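Long-range contacts in NmrA family protein (Shigella flexneri 2a, PDB 3QVO), which is of unknown function but has a Rossmann fold of the NmrA family and probably binds NAD(P): residues A[27-32]-A[90-95]; A[54-59]-A[73-78]; A[171-176]-A[193-198]; A[179-184]-A[219-224]. One frame throughout, in Å; residues are numbered along the deposited sequence.

Contact 1: A[27-32]-A[90-95]; sequences LILGAG and DIVYAN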
loop_
_atom_site.group_PDB
_atom_site.type_symbol
_atom_site.label_atom_id
_atom_site.label_comp_id
_atom_site.label_asym_id
_atom_site.label_seq_id
_atom_site.Cartn_x
_atom_site.Cartn_y
_atom_site.Cartn_z
ATOM N N LEU A 27 4.029 4.462 8.743
ATOM C CA LEU A 27 2.750 5.167 8.625
ATOM C C LEU A 27 1.861 4.433 7.647
ATOM O O LEU A 27 2.263 4.210 6.511
ATOM C CB LEU A 27 2.982 6.593 8.156
ATOM C CG LEU A 27 1.773 7.457 7.853
ATOM C CD1 LEU A 27 0.873 7.666 9.080
ATOM C CD2 LEU A 27 2.258 8.734 7.219
ATOM N N ILE A 28 0.676 4.029 8.103
ATOM C CA ILE A 28 -0.254 3.302 7.290
ATOM C C ILE A 28 -1.366 4.276 6.928
ATOM O O ILE A 28 -2.161 4.684 7.798
ATOM C CB ILE A 28 -0.780 2.056 8.040
ATOM C CG1 ILE A 28 0.411 1.128 8.359
ATOM C CG2 ILE A 28 -1.825 1.319 7.203
ATOM C CD1 ILE A 28 0.090 -0.126 9.054
ATOM N N LEU A 29 -1.405 4.680 5.649
ATOM C CA LEU A 29 -2.454 5.569 5.159
ATOM C C LEU A 29 -3.603 4.760 4.638
ATOM O O LEU A 29 -3.387 3.863 3.878
ATOM C CB LEU A 29 -1.909 6.412 4.026
ATOM C CG LEU A 29 -0.757 7.298 4.448
ATOM C CD1 LEU A 29 -0.191 7.894 3.164
ATOM C CD2 LEU A 29 -1.276 8.339 5.473
ATOM N N GLY A 30 -4.826 5.055 5.040
ATOM C CA GLY A 30 -5.974 4.190 4.670
ATOM C C GLY A 30 -6.041 2.967 5.574
ATOM O O GLY A 30 -6.285 1.835 5.137
ATOM N N ALA A 31 -5.822 3.188 6.861
ATOM C CA ALA A 31 -5.573 2.067 7.782
ATOM C C ALA A 31 -6.835 1.265 8.054
ATOM O O ALA A 31 -6.750 0.187 8.574
ATOM C CB ALA A 31 -4.951 2.549 9.089
ATOM N N GLY A 32 -8.010 1.776 7.710
ATOM C CA GLY A 32 -9.238 0.954 7.798
ATOM C C GLY A 32 -9.482 0.004 6.627
ATOM O O GLY A 32 -10.481 -0.669 6.575
ATOM N N ASP A 90 9.610 6.562 8.942
ATOM C CA ASP A 90 10.641 5.924 8.126
ATOM C C ASP A 90 10.054 5.289 6.872
ATOM O O ASP A 90 10.715 5.239 5.865
ATOM C CB ASP A 90 11.366 4.872 8.965
ATOM C CG ASP A 90 11.986 5.487 10.186
ATOM O OD1 ASP A 90 12.746 6.452 9.986
ATOM O OD2 ASP A 90 11.666 5.099 11.345
ATOM N N ILE A 91 8.837 4.772 6.948
ATOM C CA ILE A 91 8.281 3.980 5.861
ATOM C C ILE A 91 6.815 4.287 5.793
ATOM O O ILE A 91 6.136 4.272 6.810
ATOM C CB ILE A 91 8.440 2.479 6.080
ATOM C CG1 ILE A 91 9.901 2.047 6.003
ATOM C CG2 ILE A 91 7.724 1.701 5.021
ATOM C CD1 ILE A 91 10.147 0.632 6.549
ATOM N N VAL A 92 6.350 4.615 4.588
ATOM C CA VAL A 92 4.947 4.912 4.332
ATOM C C VAL A 92 4.380 3.782 3.532
ATOM O O VAL A 92 4.970 3.354 2.539
ATOM C CB VAL A 92 4.783 6.231 3.540
ATOM C CG1 VAL A 92 3.306 6.481 3.191
ATOM C CG2 VAL A 92 5.339 7.387 4.343
ATOM N N TYR A 93 3.233 3.307 4.000
ATOM C CA TYR A 93 2.493 2.289 3.351
ATOM C C TYR A 93 1.122 2.869 3.078
ATOM O O TYR A 93 0.391 3.215 3.997
ATOM C CB TYR A 93 2.432 1.036 4.218
ATOM C CG TYR A 93 1.237 0.142 3.895
ATOM C CD1 TYR A 93 0.794 0.009 2.609
ATOM C CD2 TYR A 93 0.588 -0.595 4.884
ATOM C CE1 TYR A 93 -0.269 -0.772 2.278
ATOM C CE2 TYR A 93 -0.522 -1.393 4.541
ATOM C CZ TYR A 93 -0.926 -1.445 3.216
ATOM O OH TYR A 93 -1.982 -2.194 2.807
ATOM N N ALA A 94 0.813 3.002 1.788
ATOM C CA ALA A 94 -0.386 3.604 1.292
ATOM C C ALA A 94 -1.216 2.533 0.607
ATOM O O ALA A 94 -0.725 1.808 -0.269
ATOM C CB ALA A 94 -0.058 4.701 0.288
ATOM N N ASN A 95 -2.480 2.492 1.022
ATOM C CA ASN A 95 -3.494 1.608 0.496
ATOM C C ASN A 95 -4.681 2.558 0.298
ATOM O O ASN A 95 -5.596 2.592 1.155
ATOM C CB ASN A 95 -3.768 0.495 1.562
ATOM C CG ASN A 95 -4.752 -0.594 1.080
ATOM O OD1 ASN A 95 -5.046 -0.687 -0.167
ATOM N ND2 ASN A 95 -5.327 -1.403 2.067
#
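Y93 holds CG anti to its backbone N (chi1 156°), and I28 holds its methyl CG2 anti to its own. Paired on one face of the sheet, the two side chains meet obliquely. I28 CG2 lies 3.9 Å from Y93 CD2, and I28 CG1 touches the same ring atom. Helix 34-43 covers this face through I35, V39 and I40. The other face carries L27, L29, V92 and A94. Here the L29 and V92 side chains cross at a slant, with L29 CD1 3.8 Å from V92 CG1. L29 CD1 also brushes the CB of A94.

The two backbones run parallel, 16° apart. L27 bonds through both its N and its O: L27 N donates to I91 O at 2.9 Å, and L27 O accepts from Y93 N at 2.8 Å. The latter bond is nearly straight, 174° at the hydrogen. L29 repeats the pattern, with L29 N to Y93 O at 2.8 Å and a longer bond from N95 N to L29 O at 3.3 Å. The chain then leaves the strand at G30, whose positive phi suits glycine. Most of the touching residues are buried. A first strand paired in parallel with strand 91-95 and running into a glycine turn before a helix is typical of the Rossmann fold, where that turn usually faces the dinucleotide.

Contact 2: A[54-59]-A[73-78]; sequences FARQPA and MGDVLN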
loop_
_atom_site.group_PDB
_atom_site.type_symbol
_atom_site.label_atom_id
_atom_site.label_comp_id
_atom_site.label_asym_id
_atom_site.label_seq_id
_atom_site.Cartn_x
_atom_site.Cartn_y
_atom_site.Cartn_z
ATOM N N PHE A 54 -3.476 5.935 10.114
ATOM C CA PHE A 54 -4.112 7.151 9.676
ATOM C C PHE A 54 -5.349 6.761 8.888
ATOM O O PHE A 54 -5.235 6.096 7.872
ATOM C CB PHE A 54 -3.118 7.831 8.765
ATOM C CG PHE A 54 -3.464 9.220 8.355
ATOM C CD1 PHE A 54 -3.052 10.315 9.120
ATOM C CD2 PHE A 54 -4.094 9.450 7.130
ATOM C CE1 PHE A 54 -3.310 11.612 8.680
ATOM C CE2 PHE A 54 -4.374 10.722 6.693
ATOM C CZ PHE A 54 -3.986 11.825 7.462
ATOM N N ALA A 55 -6.522 7.185 9.369
ATOM C CA ALA A 55 -7.752 6.900 8.700
ATOM C C ALA A 55 -8.810 7.979 8.905
ATOM O O ALA A 55 -8.837 8.673 9.911
ATOM C CB ALA A 55 -8.296 5.565 9.182
ATOM N N ARG A 56 -9.713 8.042 7.938
ATOM C CA ARG A 56 -10.768 8.998 7.883
ATOM C C ARG A 56 -11.732 8.751 9.007
ATOM O O ARG A 56 -12.152 9.677 9.696
ATOM C CB ARG A 56 -11.513 8.864 6.538
ATOM C CG ARG A 56 -11.075 9.848 5.440
ATOM C CD ARG A 56 -11.764 9.561 4.085
ATOM N NE ARG A 56 -12.977 10.378 3.868
ATOM C CZ ARG A 56 -13.107 11.334 2.927
ATOM N NH1 ARG A 56 -12.093 11.636 2.082
ATOM N NH2 ARG A 56 -14.262 12.008 2.814
ATOM N N GLN A 57 -12.117 7.485 9.159
ATOM C CA GLN A 57 -13.027 7.091 10.211
ATOM C C GLN A 57 -12.321 6.028 11.044
ATOM O O GLN A 57 -12.385 4.832 10.735
ATOM C CB GLN A 57 -14.348 6.598 9.623
ATOM C CG GLN A 57 -15.055 7.662 8.811
ATOM C CD GLN A 57 -16.355 7.159 8.188
ATOM O OE1 GLN A 57 -16.347 6.377 7.224
ATOM N NE2 GLN A 57 -17.475 7.603 8.740
ATOM N N PRO A 58 -11.590 6.477 12.076
ATOM C CA PRO A 58 -10.779 5.555 12.858
ATOM C C PRO A 58 -11.591 4.674 13.743
ATOM O O PRO A 58 -11.141 3.604 14.065
ATOM C CB PRO A 58 -9.875 6.480 13.684
ATOM C CG PRO A 58 -10.538 7.766 13.678
ATOM C CD PRO A 58 -11.254 7.873 12.390
ATOM N N ALA A 59 -12.790 5.106 14.112
ATOM C CA ALA A 59 -13.668 4.283 14.935
ATOM C C ALA A 59 -14.152 3.034 14.205
ATOM O O ALA A 59 -14.867 2.233 14.781
ATOM C CB ALA A 59 -14.850 5.091 15.451
HETATM N N MSE A 73 -6.849 10.392 13.233
HETATM C CA MSE A 73 -7.951 10.750 12.342
HETATM C C MSE A 73 -7.464 11.746 11.316
HETATM O O MSE A 73 -7.002 12.824 11.645
HETATM C CB MSE A 73 -9.163 11.352 13.073
HETATM C CG MSE A 73 -10.369 11.640 12.117
HETATM SE SE MSE A 73 -11.981 12.081 13.128
HETATM C CE MSE A 73 -11.496 13.927 13.580
ATOM N N GLY A 74 -7.567 11.367 10.059
ATOM C CA GLY A 74 -7.206 12.263 8.971
ATOM C C GLY A 74 -7.430 11.735 7.551
ATOM O O GLY A 74 -7.491 10.539 7.278
ATOM N N ASP A 75 -7.471 12.695 6.653
ATOM C CA ASP A 75 -7.740 12.507 5.256
ATOM C C ASP A 75 -6.437 12.867 4.583
ATOM O O ASP A 75 -5.855 13.889 4.938
ATOM C CB ASP A 75 -8.838 13.535 4.946
ATOM C CG ASP A 75 -9.245 13.565 3.511
ATOM O OD1 ASP A 75 -8.551 13.027 2.625
ATOM O OD2 ASP A 75 -10.303 14.184 3.274
ATOM N N VAL A 76 -5.963 12.069 3.624
ATOM C CA VAL A 76 -4.712 12.431 2.912
ATOM C C VAL A 76 -4.787 13.742 2.108
ATOM O O VAL A 76 -3.764 14.367 1.860
ATOM C CB VAL A 76 -4.169 11.289 1.991
ATOM C CG1 VAL A 76 -3.998 10.010 2.838
ATOM C CG2 VAL A 76 -5.052 11.054 0.813
ATOM N N LEU A 77 -5.976 14.205 1.766
ATOM C CA LEU A 77 -6.061 15.519 1.129
ATOM C C LEU A 77 -6.115 16.645 2.152
ATOM O O LEU A 77 -6.179 17.813 1.768
ATOM C CB LEU A 77 -7.243 15.622 0.145
ATOM C CG LEU A 77 -7.156 14.555 -0.952
ATOM C CD1 LEU A 77 -8.326 14.638 -1.945
ATOM C CD2 LEU A 77 -5.827 14.676 -1.683
ATOM N N ASN A 78 -6.118 16.319 3.437
ATOM C CA ASN A 78 -5.910 17.370 4.438
ATOM C C ASN A 78 -4.414 17.399 4.615
ATOM O O ASN A 78 -3.867 16.600 5.371
ATOM C CB ASN A 78 -6.614 17.062 5.764
ATOM C CG ASN A 78 -6.289 18.096 6.846
ATOM O OD1 ASN A 78 -5.262 18.790 6.788
ATOM N ND2 ASN A 78 -7.173 18.223 7.820
#
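A55 O accepts the one hydrogen bond that joins the two segments, from G74 N at 3.0 Å. The donor stands well above the carbonyl plane, not on a lone pair; the bond is nearly straight at the hydrogen (164°). The CA of M73 adds a C-H...O contact to the same oxygen at 3.3 Å. This is the last parallel pairing before both chains turn away.

The F54 ring lies against the backbone of G74. G74 CA sits over one ring face, 4.0 Å from the F54 ring centroid, in a CH-pi contact. G74 O is 3.2 Å from F54 CE2. The peptide between D75 and V76 meets the ring at its edge, and V76 CG1 touches F54 CE2 at 3.9 Å. The exposed R56 bends at chi3, and its guanidinium draws alongside the D75 carboxylate. R56 NH1 is 3.3 Å from D75 OD2, but the oxygen lies well out of the guanidinium plane. This salt bridge therefore rests on charge alone. The other oxygen, D75 OD1, accepts from L77 N at 3.0 Å and closes an Asx turn. P58 CD packs on CG of M73, a selenomethionine.

F54 continues inward to L27 and L29 of strand 24-29, while V76 and L77 lean on helix 101-114. N78 caps helix 79-86, which begins directly after this loop.

Contact 3: A[171-176]-A[193-198]; sequences AWLTDE and TIVSRK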
loop_
_atom_site.group_PDB
_atom_site.type_symbol
_atom_site.label_atom_id
_atom_site.label_comp_id
_atom_site.label_asym_id
_atom_site.label_seq_id
_atom_site.Cartn_x
_atom_site.Cartn_y
_atom_site.Cartn_z
ATOM N N ALA A 171 -3.670 -8.509 -8.501
ATOM C CA ALA A 171 -4.712 -9.117 -9.247
ATOM C C ALA A 171 -5.966 -9.010 -8.414
ATOM O O ALA A 171 -5.955 -8.379 -7.356
ATOM C CB ALA A 171 -4.353 -10.568 -9.565
ATOM N N TRP A 172 -7.049 -9.599 -8.913
ATOM C CA TRP A 172 -8.362 -9.544 -8.251
ATOM C C TRP A 172 -8.250 -10.086 -6.824
ATOM O O TRP A 172 -7.795 -11.200 -6.613
ATOM C CB TRP A 172 -9.415 -10.330 -9.064
ATOM C CG TRP A 172 -10.881 -9.971 -8.796
ATOM C CD1 TRP A 172 -11.549 -8.875 -9.262
ATOM C CD2 TRP A 172 -11.860 -10.745 -8.054
ATOM N NE1 TRP A 172 -12.871 -8.904 -8.849
ATOM C CE2 TRP A 172 -13.083 -10.035 -8.103
ATOM C CE3 TRP A 172 -11.814 -11.958 -7.346
ATOM C CZ2 TRP A 172 -14.250 -10.494 -7.468
ATOM C CZ3 TRP A 172 -12.978 -12.411 -6.711
ATOM C CH2 TRP A 172 -14.178 -11.682 -6.784
ATOM N N LEU A 173 -8.683 -9.296 -5.859
ATOM C CA LEU A 173 -8.504 -9.637 -4.469
ATOM C C LEU A 173 -9.530 -10.625 -3.968
ATOM O O LEU A 173 -10.720 -10.403 -4.130
ATOM C CB LEU A 173 -8.528 -8.364 -3.626
ATOM C CG LEU A 173 -7.304 -7.466 -3.833
ATOM C CD1 LEU A 173 -7.527 -6.130 -3.194
ATOM C CD2 LEU A 173 -6.039 -8.116 -3.288
ATOM N N THR A 174 -9.060 -11.733 -3.387
ATOM C CA THR A 174 -9.918 -12.603 -2.573
ATOM C C THR A 174 -9.599 -12.480 -1.074
ATOM O O THR A 174 -8.547 -11.907 -0.655
ATOM C CB THR A 174 -9.753 -14.078 -2.924
ATOM O OG1 THR A 174 -8.521 -14.549 -2.376
ATOM C CG2 THR A 174 -9.777 -14.298 -4.427
ATOM N N ASP A 175 -10.517 -13.037 -0.285
ATOM C CA ASP A 175 -10.392 -13.109 1.159
ATOM C C ASP A 175 -10.010 -14.528 1.615
ATOM O O ASP A 175 -10.180 -14.890 2.784
ATOM C CB ASP A 175 -11.688 -12.618 1.827
ATOM C CG ASP A 175 -11.775 -11.093 1.876
ATOM O OD1 ASP A 175 -10.755 -10.424 2.242
ATOM O OD2 ASP A 175 -12.861 -10.541 1.557
ATOM N N GLU A 176 -9.460 -15.319 0.695
ATOM C CA GLU A 176 -8.942 -16.650 1.029
ATOM C C GLU A 176 -7.850 -16.583 2.122
ATOM O O GLU A 176 -6.954 -15.760 2.053
ATOM C CB GLU A 176 -8.394 -17.328 -0.235
ATOM C CG GLU A 176 -7.784 -18.730 -0.011
ATOM C CD GLU A 176 -8.092 -19.728 -1.128
ATOM O OE1 GLU A 176 -8.641 -19.326 -2.200
ATOM O OE2 GLU A 176 -7.799 -20.940 -0.918
ATOM N N THR A 193 -4.927 -14.491 -12.376
ATOM C CA THR A 193 -6.187 -13.784 -12.292
ATOM C C THR A 193 -6.516 -13.181 -10.928
ATOM O O THR A 193 -7.192 -12.181 -10.866
ATOM C CB THR A 193 -7.276 -14.799 -12.669
ATOM O OG1 THR A 193 -7.411 -14.805 -14.103
ATOM C CG2 THR A 193 -8.609 -14.507 -11.993
ATOM N N ILE A 194 -6.081 -13.840 -9.846
ATOM C CA ILE A 194 -6.494 -13.500 -8.482
ATOM C C ILE A 194 -5.307 -13.529 -7.511
ATOM O O ILE A 194 -4.249 -14.086 -7.812
ATOM C CB ILE A 194 -7.565 -14.467 -7.952
ATOM C CG1 ILE A 194 -6.979 -15.882 -7.719
ATOM C CG2 ILE A 194 -8.790 -14.560 -8.911
ATOM C CD1 ILE A 194 -8.016 -16.980 -7.496
ATOM N N VAL A 195 -5.493 -12.926 -6.343
ATOM C CA VAL A 195 -4.537 -13.057 -5.253
ATOM C C VAL A 195 -5.219 -12.721 -3.948
ATOM O O VAL A 195 -6.090 -11.861 -3.900
ATOM C CB VAL A 195 -3.288 -12.183 -5.474
ATOM C CG1 VAL A 195 -3.599 -10.707 -5.305
ATOM C CG2 VAL A 195 -2.187 -12.618 -4.562
ATOM N N SER A 196 -4.866 -13.450 -2.899
ATOM C CA SER A 196 -5.410 -13.190 -1.589
ATOM C C SER A 196 -4.847 -11.885 -1.022
ATOM O O SER A 196 -3.688 -11.515 -1.233
ATOM C CB SER A 196 -5.089 -14.359 -0.632
ATOM O OG SER A 196 -3.713 -14.370 -0.247
ATOM N N ARG A 197 -5.701 -11.172 -0.320
ATOM C CA ARG A 197 -5.282 -10.015 0.443
ATOM C C ARG A 197 -4.176 -10.393 1.430
ATOM O O ARG A 197 -3.227 -9.650 1.636
ATOM C CB ARG A 197 -6.476 -9.475 1.209
ATOM C CG ARG A 197 -7.507 -8.808 0.336
ATOM C CD ARG A 197 -8.460 -7.937 1.137
ATOM N NE ARG A 197 -9.386 -7.226 0.267
ATOM C CZ ARG A 197 -10.420 -7.780 -0.358
ATOM N NH1 ARG A 197 -11.193 -7.045 -1.144
ATOM N NH2 ARG A 197 -10.671 -9.067 -0.233
ATOM N N LYS A 198 -4.297 -11.559 2.044
ATOM C CA LYS A 198 -3.286 -12.000 2.997
ATOM C C LYS A 198 -1.940 -12.124 2.299
ATOM O O LYS A 198 -0.903 -11.770 2.881
ATOM C CB LYS A 198 -3.722 -13.314 3.632
ATOM C CG LYS A 198 -3.105 -13.664 4.942
ATOM C CD LYS A 198 -3.971 -14.720 5.700
ATOM C CE LYS A 198 -5.121 -14.024 6.515
ATOM N NZ LYS A 198 -6.053 -14.955 7.213
HETATM O O HOH W 1 -7.044 -13.046 2.386
#
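A parallel strand pair, one strand of which runs straight into a helix, makes up this contact. Strand 172-174 pairs with strand 194-196, which leads into helix 197-209. The two strands are splayed by 38°. V195 N donates to W172 O at 2.9 Å, and T174 N donates to V195 O at 3.0 Å. R197 N then donates to T174 O, also at 3.0 Å, which carries the pairing into the helix. A longer, less straight bond from W172 N to T193 O (3.2 Å) starts the series.

R197 buries more surface here than any other residue of the two segments. Its chain is extended from CG to NE and crosses L173 at about a right angle. L173 CB sits over the centre of one guanidinium face, 3.8 Å above it. R197 NH2 is 2.8 Å from D175 OD1. In this salt bridge the N-H points poorly at the oxygen, and the hydrogen bond is weak. The carboxylate and guanidinium planes are 24° apart. Q34 and I35 of helix 34-43 also touch R197.

L173 CD2 lies 4.1 Å from V195 CG1 on the same face of the sheet. On the other face, the T174 and I194 side chains cross at a slant, T174 CG2 meeting I194 CB. A water links E176 O to K198 N, while K198 NZ pairs with D177.

S196 is the N-cap of helix 197-209, and its OG bonds to S199 OG and I178 O. The arrangement is a short parallel strand leading into an N-capped helix, added at the C-terminal end of strand 164-174 of a Rossmann-like sheet.

Contact 4: A[179-184]-A[219-224]; sequences IDYELT and IGINQP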
loop_
_atom_site.group_PDB
_atom_site.type_symbol
_atom_site.label_atom_id
_atom_site.label_comp_id
_atom_site.label_asym_id
_atom_site.label_seq_id
_atom_site.Cartn_x
_atom_site.Cartn_y
_atom_site.Cartn_z
ATOM N N ILE A 179 -1.398 -17.621 1.946
ATOM C CA ILE A 179 -0.330 -16.792 1.451
ATOM C C ILE A 179 0.298 -17.566 0.320
ATOM O O ILE A 179 1.009 -18.524 0.551
ATOM C CB ILE A 179 0.722 -16.496 2.527
ATOM C CG1 ILE A 179 0.127 -15.593 3.619
ATOM C CG2 ILE A 179 1.943 -15.847 1.883
ATOM C CD1 ILE A 179 1.003 -15.507 4.934
ATOM N N ASP A 180 0.000 -17.166 -0.915
ATOM C CA ASP A 180 0.437 -17.917 -2.103
ATOM C C ASP A 180 0.522 -16.951 -3.288
ATOM O O ASP A 180 -0.498 -16.526 -3.846
ATOM C CB ASP A 180 -0.535 -19.081 -2.384
ATOM C CG ASP A 180 -0.030 -20.039 -3.463
ATOM O OD1 ASP A 180 1.143 -19.927 -3.866
ATOM O OD2 ASP A 180 -0.808 -20.912 -3.922
ATOM N N TYR A 181 1.737 -16.570 -3.653
ATOM C CA TYR A 181 1.894 -15.540 -4.656
ATOM C C TYR A 181 3.207 -15.602 -5.397
ATOM O O TYR A 181 4.129 -16.346 -5.027
ATOM C CB TYR A 181 1.684 -14.154 -4.045
ATOM C CG TYR A 181 2.786 -13.675 -3.128
ATOM C CD1 TYR A 181 3.940 -13.081 -3.629
ATOM C CD2 TYR A 181 2.660 -13.788 -1.753
ATOM C CE1 TYR A 181 4.943 -12.645 -2.783
ATOM C CE2 TYR A 181 3.659 -13.348 -0.896
ATOM C CZ TYR A 181 4.795 -12.777 -1.415
ATOM O OH TYR A 181 5.772 -12.337 -0.546
ATOM N N GLU A 182 3.225 -14.835 -6.486
ATOM C CA GLU A 182 4.380 -14.654 -7.357
ATOM C C GLU A 182 4.252 -13.264 -7.965
ATOM O O GLU A 182 3.167 -12.695 -7.981
ATOM C CB GLU A 182 4.462 -15.743 -8.436
ATOM C CG GLU A 182 3.335 -15.738 -9.474
ATOM C CD GLU A 182 3.379 -16.953 -10.407
ATOM O OE1 GLU A 182 4.356 -17.739 -10.329
ATOM O OE2 GLU A 182 2.430 -17.121 -11.206
ATOM N N LEU A 183 5.369 -12.741 -8.455
ATOM C CA LEU A 183 5.502 -11.363 -8.819
ATOM C C LEU A 183 5.902 -11.219 -10.263
ATOM O O LEU A 183 6.707 -11.988 -10.767
ATOM C CB LEU A 183 6.617 -10.747 -7.981
ATOM C CG LEU A 183 6.461 -10.875 -6.474
ATOM C CD1 LEU A 183 7.738 -10.391 -5.796
ATOM C CD2 LEU A 183 5.236 -10.080 -6.024
ATOM N N THR A 184 5.372 -10.194 -10.911
ATOM C CA THR A 184 5.672 -9.907 -12.301
ATOM C C THR A 184 6.154 -8.492 -12.332
ATOM O O THR A 184 5.692 -7.664 -11.525
ATOM C CB THR A 184 4.409 -10.017 -13.182
ATOM O OG1 THR A 184 3.306 -9.387 -12.520
ATOM C CG2 THR A 184 4.065 -11.469 -13.464
ATOM N N ILE A 219 5.333 -3.796 -9.413
ATOM C CA ILE A 219 5.250 -5.253 -9.394
ATOM C C ILE A 219 3.807 -5.710 -9.390
ATOM O O ILE A 219 3.019 -5.275 -8.548
ATOM C CB ILE A 219 5.815 -5.764 -8.053
ATOM C CG1 ILE A 219 7.230 -5.287 -7.798
ATOM C CG2 ILE A 219 5.751 -7.267 -7.951
ATOM C CD1 ILE A 219 7.585 -5.428 -6.334
ATOM N N GLY A 220 3.463 -6.615 -10.304
ATOM C CA GLY A 220 2.191 -7.317 -10.233
ATOM C C GLY A 220 2.297 -8.489 -9.275
ATOM O O GLY A 220 3.352 -9.136 -9.189
ATOM N N ILE A 221 1.208 -8.763 -8.553
ATOM C CA ILE A 221 1.157 -9.855 -7.589
ATOM C C ILE A 221 -0.047 -10.755 -7.927
ATOM O O ILE A 221 -1.192 -10.311 -7.907
ATOM C CB ILE A 221 0.981 -9.336 -6.126
ATOM C CG1 ILE A 221 1.861 -8.115 -5.828
ATOM C CG2 ILE A 221 1.296 -10.436 -5.089
ATOM C CD1 ILE A 221 1.298 -7.244 -4.653
ATOM N N ASN A 222 0.218 -12.016 -8.239
ATOM C CA ASN A 222 -0.860 -12.989 -8.451
ATOM C C ASN A 222 -0.605 -14.359 -7.775
ATOM O O ASN A 222 0.529 -14.755 -7.566
ATOM C CB ASN A 222 -1.082 -13.197 -9.953
ATOM C CG ASN A 222 0.013 -14.015 -10.586
ATOM O OD1 ASN A 222 1.029 -13.466 -11.000
ATOM N ND2 ASN A 222 -0.177 -15.343 -10.646
ATOM N N GLN A 223 -1.684 -15.077 -7.475
ATOM C CA GLN A 223 -1.614 -16.444 -6.999
ATOM C C GLN A 223 -1.176 -17.319 -8.179
ATOM O O GLN A 223 -1.627 -17.089 -9.299
ATOM C CB GLN A 223 -2.998 -16.846 -6.479
ATOM C CG GLN A 223 -3.140 -18.225 -5.865
ATOM C CD GLN A 223 -4.490 -18.394 -5.127
ATOM O OE1 GLN A 223 -4.943 -17.497 -4.368
ATOM N NE2 GLN A 223 -5.134 -19.549 -5.340
ATOM N N PRO A 224 -0.254 -18.264 -7.963
ATOM C CA PRO A 224 0.149 -19.112 -9.075
ATOM C C PRO A 224 -0.962 -20.043 -9.511
ATOM O O PRO A 224 -1.779 -20.451 -8.684
ATOM C CB PRO A 224 1.305 -19.937 -8.500
ATOM C CG PRO A 224 1.814 -19.160 -7.345
ATOM C CD PRO A 224 0.637 -18.415 -6.802
HETATM O O HOH W 2 -3.429 -15.802 -2.860
#
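E182 and N222 cross obliquely on one face of an antiparallel strand pair, with carboxylate and amide planes 62° apart. N222 ND2 donates to E182 OE2 at 3.2 Å, using the anti lone pair of that oxygen. E182 OE2 lies close to the plane of the N222 amide, although the carboxylate as a whole is turned well away from it. In N222, CG sits between the backbone N and the carbonyl carbon (chi1 74°), which swings the amide across toward E182. ND2 also donates to Q223 O, and two acceptors thus hold its rotation. N222 OD1 is buried without a polar partner. P224 runs past E182 in the opposite direction, and its CD touches D180 OD1 at 3.3 Å.

On the other face, L183 crosses I219 at a slant. L183 CD2 approaches I219 CG2 at 3.4 Å, tighter than usual for two methyls. Y181 lies alongside I221, pointing the same way, with Y181 CB 3.9 Å from I221 CG2. L203 of helix 197-209 covers both Y181 and L183.

Backbone bonds join E182 with N222 and T184 with G220, two in each pair. The shortest is G220 N to T184 O at 2.7 Å. T184 OG1 rests on G220 and gives a weak hydrogen bond to G220 O. A water bridges D180 O and Q223 OE1. The pairing is a short antiparallel edge: strand 182-184 closes the otherwise parallel Rossmann-like sheet beside strand 217-222.

How the contacts relate
From the N terminus, contact 1 closes a loop of 57 residues. Contact 2 lies within that loop and closes a short one of its own. The two touch: I28 O and G30 N both probably bond to the backbone of F54, and L29 packs on its ring. Together they join strands 24-29, 49-55 and 91-95 with the loop after strand 69-73. Contacts 3 and 4 come later, and their segments alternate, so their loops cross. They touch through probable backbone bonds from Q223 N to I194 O and from A171 N to I221 O. They join strands 164-174, 194-196, 217-222 and 182-184 of the same sheet. Contacts 2 and 4 lie about 30 Å apart between centres.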